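Local coordinates for putative uncharacterized protein (Enterococcus faecalis, PDB 4EC6) that is of unknown function but, as a TraM-type transfer protein with an NTF2-like, VirB8-like C-terminal domain, probably belongs to a conjugative type IV secretion system, at residues Y68-Q71 / N77-S80; S81-V86 / V90-W95; E139-K144 / L148-P153. All blocks are in the same frame, centred on the assembly; numbering follows the deposited sequence.

Contact 1 of 3, residues Y68-Q71 / N77-S80; sequences YFSQ and NYQS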
ATOM      1  N   TYR A  68      -8.855  14.464  -5.934  1.00 12.57           N
ATOM      2  CA  TYR A  68      -8.417  14.973  -7.184  1.00 12.18           C
ATOM      3  C   TYR A  68      -8.950  14.137  -8.314  1.00 12.93           C
ATOM      4  O   TYR A  68      -9.305  14.676  -9.333  1.00 12.49           O
ATOM      5  CB  TYR A  68      -6.894  14.971  -7.210  1.00 11.32           C
ATOM      6  CG  TYR A  68      -6.323  15.639  -8.421  1.00 10.29           C
ATOM      7  CD1 TYR A  68      -6.474  17.038  -8.615  1.00  9.67           C
ATOM      8  CD2 TYR A  68      -5.607  14.898  -9.361  1.00  9.27           C
ATOM      9  CE1 TYR A  68      -5.950  17.652  -9.740  1.00  9.12           C
ATOM     10  CE2 TYR A  68      -5.087  15.502 -10.490  1.00  9.01           C
ATOM     11  CZ  TYR A  68      -5.265  16.850 -10.667  1.00  9.14           C
ATOM     12  OH  TYR A  68      -4.715  17.387 -11.750  1.00  9.16           O
ATOM     13  N   PHE A  69      -9.035  12.819  -8.134  1.00 13.83           N
ATOM     14  CA  PHE A  69      -9.566  11.976  -9.216  1.00 14.99           C
ATOM     15  C   PHE A  69     -11.082  11.728  -9.114  1.00 16.18           C
ATOM     16  O   PHE A  69     -11.628  10.919  -9.858  1.00 15.62           O
ATOM     17  CB  PHE A  69      -8.785  10.657  -9.371  1.00 13.78           C
ATOM     18  CG  PHE A  69      -7.551  10.795 -10.209  1.00 13.51           C
ATOM     19  CD1 PHE A  69      -7.590  10.553 -11.593  1.00 13.78           C
ATOM     20  CD2 PHE A  69      -6.356  11.182  -9.636  1.00 12.63           C
ATOM     21  CE1 PHE A  69      -6.452  10.696 -12.370  1.00 12.92           C
ATOM     22  CE2 PHE A  69      -5.229  11.352 -10.411  1.00 12.53           C
ATOM     23  CZ  PHE A  69      -5.276  11.120 -11.768  1.00 12.92           C
ATOM     24  N   SER A  70     -11.753  12.435  -8.213  1.00 17.34           N
ATOM     25  CA  SER A  70     -13.174  12.327  -8.089  1.00 18.55           C
ATOM     26  C   SER A  70     -13.824  12.691  -9.427  1.00 21.56           C
ATOM     27  O   SER A  70     -13.341  13.545 -10.207  1.00 19.74           O
ATOM     28  CB  SER A  70     -13.664  13.279  -7.026  1.00 19.31           C
ATOM     29  OG  SER A  70     -15.028  13.625  -7.285  1.00 20.39           O
ATOM     30  N   GLN A  71     -14.933  12.040  -9.704  1.00 24.04           N
ATOM     31  CA  GLN A  71     -15.606  12.356 -10.941  1.00 26.61           C
ATOM     32  C   GLN A  71     -16.771  13.330 -10.879  1.00 24.78           C
ATOM     33  O   GLN A  71     -17.320  13.628 -11.924  1.00 25.36           O
ATOM     34  CB  GLN A  71     -15.952  11.090 -11.673  1.00 30.74           C
ATOM     35  CG  GLN A  71     -14.705  10.569 -12.310  1.00 35.86           C
ATOM     36  CD  GLN A  71     -15.017   9.420 -13.193  1.00 40.96           C
ATOM     37  OE1 GLN A  71     -14.697   8.279 -12.859  1.00 49.54           O
ATOM     38  NE2 GLN A  71     -15.667   9.694 -14.322  1.00 42.76           N
ATOM     39  N   ASN A  77     -18.404  21.858  -6.456  1.00 25.76           N
ATOM     40  CA  ASN A  77     -18.277  20.785  -5.480  1.00 26.39           C
ATOM     41  C   ASN A  77     -16.937  20.010  -5.612  1.00 23.55           C
ATOM     42  O   ASN A  77     -16.382  19.574  -4.617  1.00 21.98           O
ATOM     43  CB  ASN A  77     -19.499  19.856  -5.548  1.00 30.45           C
ATOM     44  CG  ASN A  77     -20.817  20.613  -5.383  1.00 32.97           C
ATOM     45  OD1 ASN A  77     -20.810  21.764  -4.983  1.00 38.75           O
ATOM     46  ND2 ASN A  77     -21.946  19.974  -5.705  1.00 34.04           N
ATOM     47  N   TYR A  78     -16.425  19.879  -6.840  1.00 20.14           N
ATOM     48  CA  TYR A  78     -15.214  19.134  -7.088  1.00 18.26           C
ATOM     49  C   TYR A  78     -14.066  19.921  -6.413  1.00 18.44           C
ATOM     50  O   TYR A  78     -13.252  19.370  -5.626  1.00 17.06           O
ATOM     51  CB  TYR A  78     -14.989  18.928  -8.602  1.00 16.98           C
ATOM     52  CG  TYR A  78     -13.581  18.478  -8.921  1.00 16.02           C
ATOM     53  CD1 TYR A  78     -13.218  17.143  -8.829  1.00 15.03           C
ATOM     54  CD2 TYR A  78     -12.580  19.419  -9.259  1.00 15.75           C
ATOM     55  CE1 TYR A  78     -11.910  16.743  -9.077  1.00 14.48           C
ATOM     56  CE2 TYR A  78     -11.269  19.017  -9.513  1.00 14.46           C
ATOM     57  CZ  TYR A  78     -10.949  17.678  -9.417  1.00 14.26           C
ATOM     58  OH  TYR A  78      -9.662  17.287  -9.662  1.00 13.52           O
ATOM     59  N   GLN A  79     -14.067  21.215  -6.657  1.00 16.81           N
ATOM     60  CA  GLN A  79     -13.167  22.084  -5.965  1.00 17.29           C
ATOM     61  C   GLN A  79     -13.323  22.124  -4.468  1.00 17.82           C
ATOM     62  O   GLN A  79     -12.332  22.105  -3.757  1.00 17.29           O
ATOM     63  CB  GLN A  79     -13.221  23.439  -6.556  1.00 17.61           C
ATOM     64  CG  GLN A  79     -12.774  23.409  -7.995  1.00 18.48           C
ATOM     65  CD  GLN A  79     -12.977  24.743  -8.590  1.00 19.21           C
ATOM     66  OE1 GLN A  79     -13.244  25.653  -7.829  1.00 23.08           O
ATOM     67  NE2 GLN A  79     -12.829  24.897  -9.917  1.00 16.63           N
ATOM     68  N   SER A  80     -14.546  22.110  -3.959  1.00 19.25           N
ATOM     69  CA  SER A  80     -14.696  22.179  -2.497  1.00 18.76           C
ATOM     70  C   SER A  80     -14.173  20.972  -1.816  1.00 17.68           C
ATOM     71  O   SER A  80     -13.614  21.075  -0.755  1.00 18.11           O
ATOM     72  CB  SER A  80     -16.152  22.293  -2.102  1.00 19.90           C
ATOM     73  OG  SER A  80     -16.603  23.515  -2.560  1.00 23.92           O
TER
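Both tyrosines set their rings opposite the backbone nitrogen: chi1 is -173° at Tyr68 and 165° at Tyr78, and the second of these torsions extends the phenol of Tyr78 from helix 75-82 toward the end of helix 54-68. There Tyr78 OH donates a hydrogen bond of 2.7 Å to Tyr68 O. The hydroxyl lies in the carbonyl plane, on a lone pair, with a C=O...O angle of 126°, and the carbonyl in turn sits at the edge of the Tyr78 ring, in its plane. Phe69 is the first residue to leave helical geometry, so this carbonyl stands where the helix runs out, and a long side chain with a terminal donor suits it well. The same hydroxyl comes within 3.4 Å of Tyr68 CD1, the two side chains crossing obliquely. Alongside, Ser70 O packs 3.7 Å from Tyr78 CE1, and the small Ser70 side chain, OG 4.2 Å from Tyr78 CD1, probably helps the ring to lie close to the loop. The Tyr68 ring continues inward onto Phe64, Ile136 of strand 131-142 and Pro153 of strand 147-157, while Tyr78 also packs on Trp95, in the loop between helix 75-82 and strand 101-112.

Contact 2 of 3, residues S81-V86 / V90-W95; sequences SLRTYV and VDISDW
Leu82, Val86, Ile92 and Trp95 form a small apolar cluster where the end of helix 75-82 meets the loop leading to strand 101-112, part of the helical layer that packs on the curved antiparallel sheet of this NTF2-like domain. Ile92 and Trp95 take part in most of the apolar contacts. Ile92 CG1 lies between the backbone N and the carbonyl carbon (chi1 63°), which sends CD1 toward Leu82 CD1 at 3.9 Å and turns the CG2 branch to the indole. That methyl stands 3.5 Å above the plane of the Trp95 ring, over its centre. Leu82 meets the indole differently, its CD2 lying at the ring edge, 4.1 Å from Trp95 CE3. Val86 divides its two methyls: CG1 presses on Val90 CB at 3.6 Å, and CG2 lies 3.9 Å from Trp95 CZ3. Leucine, valine and isoleucine suit this place, since their methyls can meet a broad indole from several directions; the ring also reaches Pro153 of strand 147-157.

No hydrogen bond joins the two segments; the polar interactions lie along each one. Asp91 OD1 accepts from Ser93 N at 2.9 Å, an Asx turn, and a type I beta turn from Ile92 to Trp95 overlaps it, bringing the indole beneath Ile92. In segment 81-86, Arg83 NH1 gives a weak hydrogen bond to Val86 O, and another weak one to Ser87 O; both carbonyls lie past the point where regular helical bonding stops.

The remaining contact is of a charged group with an apolar one. The Arg83 chain bends at chi2 and chi3, which brings its guanidinium across the end of Ile92; Ile92 CD1 lies 3.4 Å above the guanidinium plane, offset toward its rim, while Val90 O sits at the edge, in that plane, 4.0 Å from Arg83 NH2.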
ATOM      1  N   SER A  81     -14.421  19.806  -2.398  1.00 17.09           N
ATOM      2  CA  SER A  81     -14.044  18.572  -1.745  1.00 16.31           C
ATOM      3  C   SER A  81     -12.527  18.370  -1.746  1.00 14.74           C
ATOM      4  O   SER A  81     -12.052  17.552  -1.014  1.00 14.08           O
ATOM      5  CB  SER A  81     -14.769  17.372  -2.381  1.00 16.70           C
ATOM      6  OG  SER A  81     -16.148  17.653  -2.497  1.00 17.45           O
ATOM      7  N   LEU A  82     -11.790  19.097  -2.582  1.00 13.90           N
ATOM      8  CA  LEU A  82     -10.356  19.014  -2.526  1.00 14.07           C
ATOM      9  C   LEU A  82      -9.654  20.230  -1.918  1.00 14.06           C
ATOM     10  O   LEU A  82      -8.445  20.208  -1.696  1.00 14.19           O
ATOM     11  CB  LEU A  82      -9.764  18.602  -3.879  1.00 13.61           C
ATOM     12  CG  LEU A  82      -9.896  19.474  -5.081  1.00 13.76           C
ATOM     13  CD1 LEU A  82      -9.136  20.776  -4.858  1.00 13.87           C
ATOM     14  CD2 LEU A  82      -9.333  18.670  -6.247  1.00 13.51           C
ATOM     15  N   ARG A  83     -10.434  21.254  -1.586  1.00 14.50           N
ATOM     16  CA  ARG A  83      -9.943  22.528  -1.052  1.00 14.42           C
ATOM     17  C   ARG A  83      -8.965  22.406   0.106  1.00 14.39           C
ATOM     18  O   ARG A  83      -7.934  23.067   0.082  1.00 13.74           O
ATOM     19  CB  ARG A  83     -11.117  23.474  -0.734  1.00 14.58           C
ATOM     20  CG  ARG A  83     -10.787  24.872  -0.200  1.00 16.10           C
ATOM     21  CD  ARG A  83      -9.321  25.269  -0.415  1.00 18.90           C
ATOM     22  NE  ARG A  83      -9.160  26.142  -1.549  1.00 20.22           N
ATOM     23  CZ  ARG A  83      -8.034  26.389  -2.207  1.00 21.41           C
ATOM     24  NH1 ARG A  83      -6.866  25.817  -1.916  1.00 19.69           N
ATOM     25  NH2 ARG A  83      -8.115  27.257  -3.210  1.00 23.78           N
ATOM     26  N   THR A  84      -9.272  21.564   1.104  1.00 15.26           N
ATOM     27  CA  THR A  84      -8.448  21.449   2.311  1.00 15.45           C
ATOM     28  C   THR A  84      -7.114  20.849   2.056  1.00 14.31           C
ATOM     29  O   THR A  84      -6.233  21.097   2.821  1.00 13.59           O
ATOM     30  CB  THR A  84      -9.079  20.618   3.436  1.00 18.22           C
ATOM     31  OG1 THR A  84      -9.483  19.329   2.926  1.00 22.24           O
ATOM     32  CG2 THR A  84     -10.282  21.334   4.031  1.00 20.00           C
ATOM     33  N   TYR A  85      -6.987  20.027   1.005  1.00 13.55           N
ATOM     34  CA  TYR A  85      -5.702  19.432   0.600  1.00 12.78           C
ATOM     35  C   TYR A  85      -4.785  20.369  -0.127  1.00 12.02           C
ATOM     36  O   TYR A  85      -3.575  20.175  -0.108  1.00 11.72           O
ATOM     37  CB  TYR A  85      -5.911  18.244  -0.308  1.00 13.10           C
ATOM     38  CG  TYR A  85      -6.609  17.149   0.372  1.00 13.70           C
ATOM     39  CD1 TYR A  85      -5.909  16.285   1.204  1.00 13.80           C
ATOM     40  CD2 TYR A  85      -7.971  16.970   0.215  1.00 13.86           C
ATOM     41  CE1 TYR A  85      -6.539  15.259   1.863  1.00 13.63           C
ATOM     42  CE2 TYR A  85      -8.613  15.963   0.911  1.00 15.20           C
ATOM     43  CZ  TYR A  85      -7.876  15.115   1.728  1.00 15.13           C
ATOM     44  OH  TYR A  85      -8.499  14.084   2.409  1.00 18.72           O
ATOM     45  N   VAL A  86      -5.348  21.372  -0.789  1.00 11.86           N
ATOM     46  CA  VAL A  86      -4.500  22.318  -1.550  1.00 12.07           C
ATOM     47  C   VAL A  86      -4.220  23.647  -0.867  1.00 12.60           C
ATOM     48  O   VAL A  86      -5.107  24.270  -0.316  1.00 12.58           O
ATOM     49  CB  VAL A  86      -5.027  22.517  -2.977  1.00 11.14           C
ATOM     50  CG1 VAL A  86      -4.014  23.248  -3.825  1.00 10.62           C
ATOM     51  CG2 VAL A  86      -5.301  21.140  -3.577  1.00 10.84           C
ATOM     52  N   VAL A  90      -2.404  28.138  -4.395  1.00 17.80           N
ATOM     53  CA  VAL A  90      -2.565  27.564  -5.711  1.00 17.30           C
ATOM     54  C   VAL A  90      -3.928  27.983  -6.248  1.00 17.19           C
ATOM     55  O   VAL A  90      -4.907  27.968  -5.480  1.00 16.30           O
ATOM     56  CB  VAL A  90      -2.520  26.029  -5.638  1.00 17.79           C
ATOM     57  CG1 VAL A  90      -2.899  25.415  -6.983  1.00 15.85           C
ATOM     58  CG2 VAL A  90      -1.138  25.560  -5.140  1.00 16.42           C
ATOM     59  N   ASP A  91      -3.985  28.362  -7.535  1.00 16.57           N
ATOM     60  CA  ASP A  91      -5.242  28.760  -8.168  1.00 17.50           C
ATOM     61  C   ASP A  91      -5.954  27.465  -8.567  1.00 17.08           C
ATOM     62  O   ASP A  91      -5.487  26.759  -9.446  1.00 16.50           O
ATOM     63  CB  ASP A  91      -4.988  29.719  -9.367  1.00 17.65           C
ATOM     64  CG  ASP A  91      -6.303  30.059 -10.219  1.00 18.88           C
ATOM     65  OD1 ASP A  91      -7.383  29.519  -9.976  1.00 17.61           O
ATOM     66  OD2 ASP A  91      -6.249  30.879 -11.177  1.00 19.56           O
ATOM     67  N   ILE A  92      -7.035  27.132  -7.869  1.00 16.92           N
ATOM     68  CA  ILE A  92      -7.790  25.916  -8.199  1.00 17.20           C
ATOM     69  C   ILE A  92      -9.117  26.271  -8.839  1.00 17.04           C
ATOM     70  O   ILE A  92      -9.950  25.399  -9.082  1.00 16.85           O
ATOM     71  CB  ILE A  92      -8.054  24.938  -7.007  1.00 16.22           C
ATOM     72  CG1 ILE A  92      -8.918  25.601  -5.941  1.00 16.10           C
ATOM     73  CG2 ILE A  92      -6.760  24.405  -6.413  1.00 15.71           C
ATOM     74  CD1 ILE A  92      -9.573  24.613  -4.990  1.00 17.21           C
ATOM     75  N   SER A  93      -9.318  27.549  -9.126  1.00 17.65           N
ATOM     76  CA  SER A  93     -10.600  28.013  -9.733  1.00 18.59           C
ATOM     77  C   SER A  93     -10.968  27.327 -11.082  1.00 19.06           C
ATOM     78  O   SER A  93     -12.144  27.169 -11.396  1.00 18.67           O
ATOM     79  CB  SER A  93     -10.573  29.524  -9.921  1.00 18.05           C
ATOM     80  OG  SER A  93      -9.585  29.854 -10.903  1.00 18.67           O
ATOM     81  N   ASP A  94      -9.966  26.914 -11.861  1.00 20.22           N
ATOM     82  CA  ASP A  94     -10.220  26.177 -13.128  1.00 23.55           C
ATOM     83  C   ASP A  94     -10.077  24.615 -13.110  1.00 23.17           C
ATOM     84  O   ASP A  94     -10.181  23.989 -14.146  1.00 25.54           O
ATOM     85  CB  ASP A  94      -9.428  26.798 -14.308  1.00 26.27           C
ATOM     86  CG  ASP A  94      -9.766  28.301 -14.514  1.00 37.14           C
ATOM     87  OD1 ASP A  94      -8.832  29.130 -14.670  1.00 41.75           O
ATOM     88  OD2 ASP A  94     -10.974  28.687 -14.494  1.00 39.59           O
ATOM     89  N   TRP A  95      -9.856  23.986 -11.957  1.00 20.73           N
ATOM     90  CA  TRP A  95      -9.702  22.539 -11.929  1.00 18.78           C
ATOM     91  C   TRP A  95     -11.059  21.951 -12.102  1.00 19.03           C
ATOM     92  O   TRP A  95     -11.960  22.343 -11.402  1.00 19.24           O
ATOM     93  CB  TRP A  95      -9.104  22.078 -10.610  1.00 15.48           C
ATOM     94  CG  TRP A  95      -7.664  22.503 -10.385  1.00 14.71           C
ATOM     95  CD1 TRP A  95      -6.928  23.456 -11.085  1.00 14.17           C
ATOM     96  CD2 TRP A  95      -6.756  22.036  -9.350  1.00 13.26           C
ATOM     97  NE1 TRP A  95      -5.683  23.556 -10.585  1.00 12.92           N
ATOM     98  CE2 TRP A  95      -5.516  22.746  -9.548  1.00 12.80           C
ATOM     99  CE3 TRP A  95      -6.848  21.122  -8.307  1.00 13.35           C
ATOM    100  CZ2 TRP A  95      -4.425  22.554  -8.731  1.00 12.81           C
ATOM    101  CZ3 TRP A  95      -5.731  20.932  -7.490  1.00 12.46           C
ATOM    102  CH2 TRP A  95      -4.557  21.638  -7.697  1.00 12.61           C
TER

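Contact 3 of 3, residues E139-K144 / L148-P153; sequences EVEPTK and LVTTQP
Glu141 and Leu148 face each other as an antiparallel hydrogen-bonded pair, Glu141 N to Leu148 O and Leu148 N to Glu141 O both measuring 2.8 Å, and next to them Val140 and Val149 make a non-hydrogen-bonded pair with their CA atoms 4.3 Å apart. Beyond this pair the pattern changes. Thr150 N still bonds to Glu139 O, but from above the carbonyl plane, 47° out of it, and Glu139 N is met by a side chain: Thr151 OG1 accepts from it at 2.9 Å, with an N-H...O angle of 165°. The torsion chi1 of 55° sets this hydroxyl between the backbone N and the carbonyl carbon of Thr151, from where it takes the place of a backbone acceptor.

These residues belong to the beta hairpin of strands 131-142 and 147-157, the latter one of the two outermost strands of the sheet within this chain, and the loss of regular pairing is consistent with the break in strand 147-157. On one face Val140 and Val149 turn inward as buried, beta-branched residues; Val140 packs on Ile57 and Val149 on Phe64, both of helix 54-68. Glu141 and Leu148 lie on the other face. The extended Glu141 side chain crosses that of Thr150 at about a right angle, the methyl Thr150 CG2 touching the carboxylate carbon Glu141 CD at 3.5 Å. Glu139, likewise extended, passes obliquely over Thr151 CG2, its carboxylate carbon CD 3.9 Å away, and a long, weak ion pair links its OE1 to Lys115. Threonine suits position 151, its hydroxyl accepting from Glu139 N while its methyl packs on the Glu139 chain. Nearer the turn, Thr143 CG2 rests against Leu148 CD1 at 3.5 Å, the two side chains crossing nearly perpendicularly.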
ATOM      1  N   GLU A 139       3.886  18.769  -5.869  1.00 17.39           N
ATOM      2  CA  GLU A 139       4.628  19.085  -4.632  1.00 19.94           C
ATOM      3  C   GLU A 139       3.751  19.255  -3.400  1.00 19.28           C
ATOM      4  O   GLU A 139       2.570  19.492  -3.502  1.00 19.59           O
ATOM      5  CB  GLU A 139       5.551  20.258  -4.857  1.00 20.31           C
ATOM      6  CG  GLU A 139       6.405  19.952  -6.042  1.00 22.52           C
ATOM      7  CD  GLU A 139       7.261  21.119  -6.453  1.00 28.26           C
ATOM      8  OE1 GLU A 139       7.482  22.039  -5.602  1.00 30.43           O
ATOM      9  OE2 GLU A 139       7.698  21.104  -7.644  1.00 28.78           O
ATOM     10  N   VAL A 140       4.363  19.160  -2.243  1.00 20.29           N
ATOM     11  CA  VAL A 140       3.659  19.037  -0.963  1.00 21.16           C
ATOM     12  C   VAL A 140       4.531  19.747   0.058  1.00 21.49           C
ATOM     13  O   VAL A 140       5.726  19.673  -0.048  1.00 22.57           O
ATOM     14  CB  VAL A 140       3.542  17.551  -0.613  1.00 20.51           C
ATOM     15  CG1 VAL A 140       3.320  17.313   0.863  1.00 22.33           C
ATOM     16  CG2 VAL A 140       2.379  16.982  -1.384  1.00 21.94           C
ATOM     17  N   GLU A 141       3.945  20.500   0.977  1.00 22.06           N
ATOM     18  CA  GLU A 141       4.704  21.223   1.998  1.00 23.47           C
ATOM     19  C   GLU A 141       4.093  20.964   3.351  1.00 24.71           C
ATOM     20  O   GLU A 141       2.881  20.745   3.466  1.00 24.57           O
ATOM     21  CB  GLU A 141       4.781  22.711   1.700  1.00 23.50           C
ATOM     22  CG  GLU A 141       5.682  23.041   0.515  1.00 24.46           C
ATOM     23  CD  GLU A 141       5.550  24.503   0.071  1.00 27.17           C
ATOM     24  OE1 GLU A 141       5.081  25.349   0.878  1.00 26.62           O
ATOM     25  OE2 GLU A 141       5.883  24.808  -1.108  1.00 28.87           O
ATOM     26  N   PRO A 142       4.938  20.884   4.382  1.00 27.37           N
ATOM     27  CA  PRO A 142       4.332  20.581   5.674  1.00 27.04           C
ATOM     28  C   PRO A 142       3.704  21.848   6.210  1.00 27.27           C
ATOM     29  O   PRO A 142       4.064  22.938   5.791  1.00 26.32           O
ATOM     30  CB  PRO A 142       5.525  20.167   6.536  1.00 27.41           C
ATOM     31  CG  PRO A 142       6.718  20.837   5.906  1.00 27.01           C
ATOM     32  CD  PRO A 142       6.418  20.833   4.423  1.00 28.16           C
ATOM     33  N   THR A 143       2.741  21.681   7.091  1.00 29.14           N
ATOM     34  CA  THR A 143       2.111  22.776   7.791  1.00 32.94           C
ATOM     35  C   THR A 143       2.284  22.377   9.229  1.00 36.59           C
ATOM     36  O   THR A 143       2.549  21.208   9.491  1.00 39.15           O
ATOM     37  CB  THR A 143       0.618  22.922   7.401  1.00 29.62           C
ATOM     38  OG1 THR A 143      -0.086  21.686   7.598  1.00 28.24           O
ATOM     39  CG2 THR A 143       0.535  23.278   5.972  1.00 26.91           C
ATOM     40  N   LYS A 144       2.175  23.300  10.181  1.00 46.77           N
ATOM     41  CA  LYS A 144       2.550  22.912  11.556  1.00 55.96           C
ATOM     42  C   LYS A 144       1.764  21.651  11.937  1.00 56.50           C
ATOM     43  O   LYS A 144       2.296  20.745  12.585  1.00 53.28           O
ATOM     44  CB  LYS A 144       2.398  24.050  12.580  1.00 62.48           C
ATOM     45  CG  LYS A 144       0.973  24.539  12.827  1.00 67.69           C
ATOM     46  CD  LYS A 144       0.753  24.910  14.293  1.00 72.69           C
ATOM     47  CE  LYS A 144       1.375  26.253  14.668  1.00 72.23           C
ATOM     48  NZ  LYS A 144       1.521  26.360  16.149  1.00 71.47           N
ATOM     49  N   LEU A 148       0.149  20.356   2.794  1.00 19.29           N
ATOM     50  CA  LEU A 148      -0.651  20.913   1.722  1.00 16.46           C
ATOM     51  C   LEU A 148       0.027  20.641   0.363  1.00 16.02           C
ATOM     52  O   LEU A 148       1.266  20.627   0.286  1.00 15.63           O
ATOM     53  CB  LEU A 148      -0.862  22.389   1.929  1.00 15.36           C
ATOM     54  CG  LEU A 148      -1.755  22.894   3.067  1.00 15.15           C
ATOM     55  CD1 LEU A 148      -1.493  24.356   3.394  1.00 13.01           C
ATOM     56  CD2 LEU A 148      -3.212  22.673   2.709  1.00 14.31           C
ATOM     57  N   VAL A 149      -0.784  20.363  -0.669  1.00 14.09           N
ATOM     58  CA  VAL A 149      -0.320  20.311  -2.048  1.00 14.14           C
ATOM     59  C   VAL A 149      -0.027  21.759  -2.515  1.00 14.44           C
ATOM     60  O   VAL A 149      -0.824  22.657  -2.241  1.00 15.11           O
ATOM     61  CB  VAL A 149      -1.405  19.689  -2.980  1.00 13.81           C
ATOM     62  CG1 VAL A 149      -1.025  19.821  -4.438  1.00 12.78           C
ATOM     63  CG2 VAL A 149      -1.688  18.236  -2.619  1.00 13.04           C
ATOM     64  N   THR A 150       1.069  21.980  -3.240  1.00 13.52           N
ATOM     65  CA  THR A 150       1.444  23.308  -3.634  1.00 13.78           C
ATOM     66  C   THR A 150       1.693  23.500  -5.132  1.00 15.01           C
ATOM     67  O   THR A 150       2.136  24.557  -5.545  1.00 16.16           O
ATOM     68  CB  THR A 150       2.722  23.765  -2.888  1.00 14.19           C
ATOM     69  OG1 THR A 150       3.799  22.845  -3.158  1.00 14.79           O
ATOM     70  CG2 THR A 150       2.508  23.829  -1.415  1.00 14.14           C
ATOM     71  N   THR A 151       1.501  22.485  -5.961  1.00 15.64           N
ATOM     72  CA  THR A 151       1.533  22.690  -7.421  1.00 15.41           C
ATOM     73  C   THR A 151       0.348  21.941  -8.019  1.00 15.46           C
ATOM     74  O   THR A 151      -0.254  21.094  -7.365  1.00 14.49           O
ATOM     75  CB  THR A 151       2.790  22.139  -8.064  1.00 15.31           C
ATOM     76  OG1 THR A 151       2.912  20.761  -7.701  1.00 16.32           O
ATOM     77  CG2 THR A 151       3.999  22.879  -7.609  1.00 14.64           C
ATOM     78  N   GLN A 152      -0.009  22.251  -9.251  1.00 16.01           N
ATOM     79  CA  GLN A 152      -1.068  21.485  -9.879  1.00 16.81           C
ATOM     80  C   GLN A 152      -0.437  20.147 -10.335  1.00 15.91           C
ATOM     81  O   GLN A 152       0.626  20.176 -10.877  1.00 15.36           O
ATOM     82  CB  GLN A 152      -1.637  22.250 -11.054  1.00 18.05           C
ATOM     83  CG  GLN A 152      -2.649  21.378 -11.768  1.00 21.53           C
ATOM     84  CD  GLN A 152      -3.305  22.067 -12.899  1.00 24.58           C
ATOM     85  OE1 GLN A 152      -2.658  22.798 -13.628  1.00 29.99           O
ATOM     86  NE2 GLN A 152      -4.606  21.841 -13.068  1.00 27.41           N
ATOM     87  N   PRO A 153      -1.060  18.982 -10.053  1.00 15.79           N
ATOM     88  CA  PRO A 153      -0.415  17.702 -10.389  1.00 15.41           C
ATOM     89  C   PRO A 153      -0.152  17.555 -11.890  1.00 15.98           C
ATOM     90  O   PRO A 153      -0.998  17.947 -12.677  1.00 15.24           O
ATOM     91  CB  PRO A 153      -1.451  16.679  -9.926  1.00 14.25           C
ATOM     92  CG  PRO A 153      -2.189  17.348  -8.838  1.00 14.24           C
ATOM     93  CD  PRO A 153      -2.311  18.768  -9.290  1.00 15.30           C
TER

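The three contacts follow one another along the chain and pack side by side. Contacts 1 and 2, whose centres are 9 Å apart, share helix 75-82: Gln79 NE2 probably donates to Trp95 O at 3.1 Å and more weakly to Ser93 O, fastening the loop of contact 2 to the helix of contact 1. Contact 2 lies about 11 Å, centre to centre, from contact 3 and is joined to it by a probable backbone bond from Val149 N to Tyr85 O, 2.9 Å long, where the helical layer meets the sheet. Contacts 1 and 3 are about 17 Å apart between centres, yet Tyr68 CZ reaches Pro153 CG at 3.6 Å.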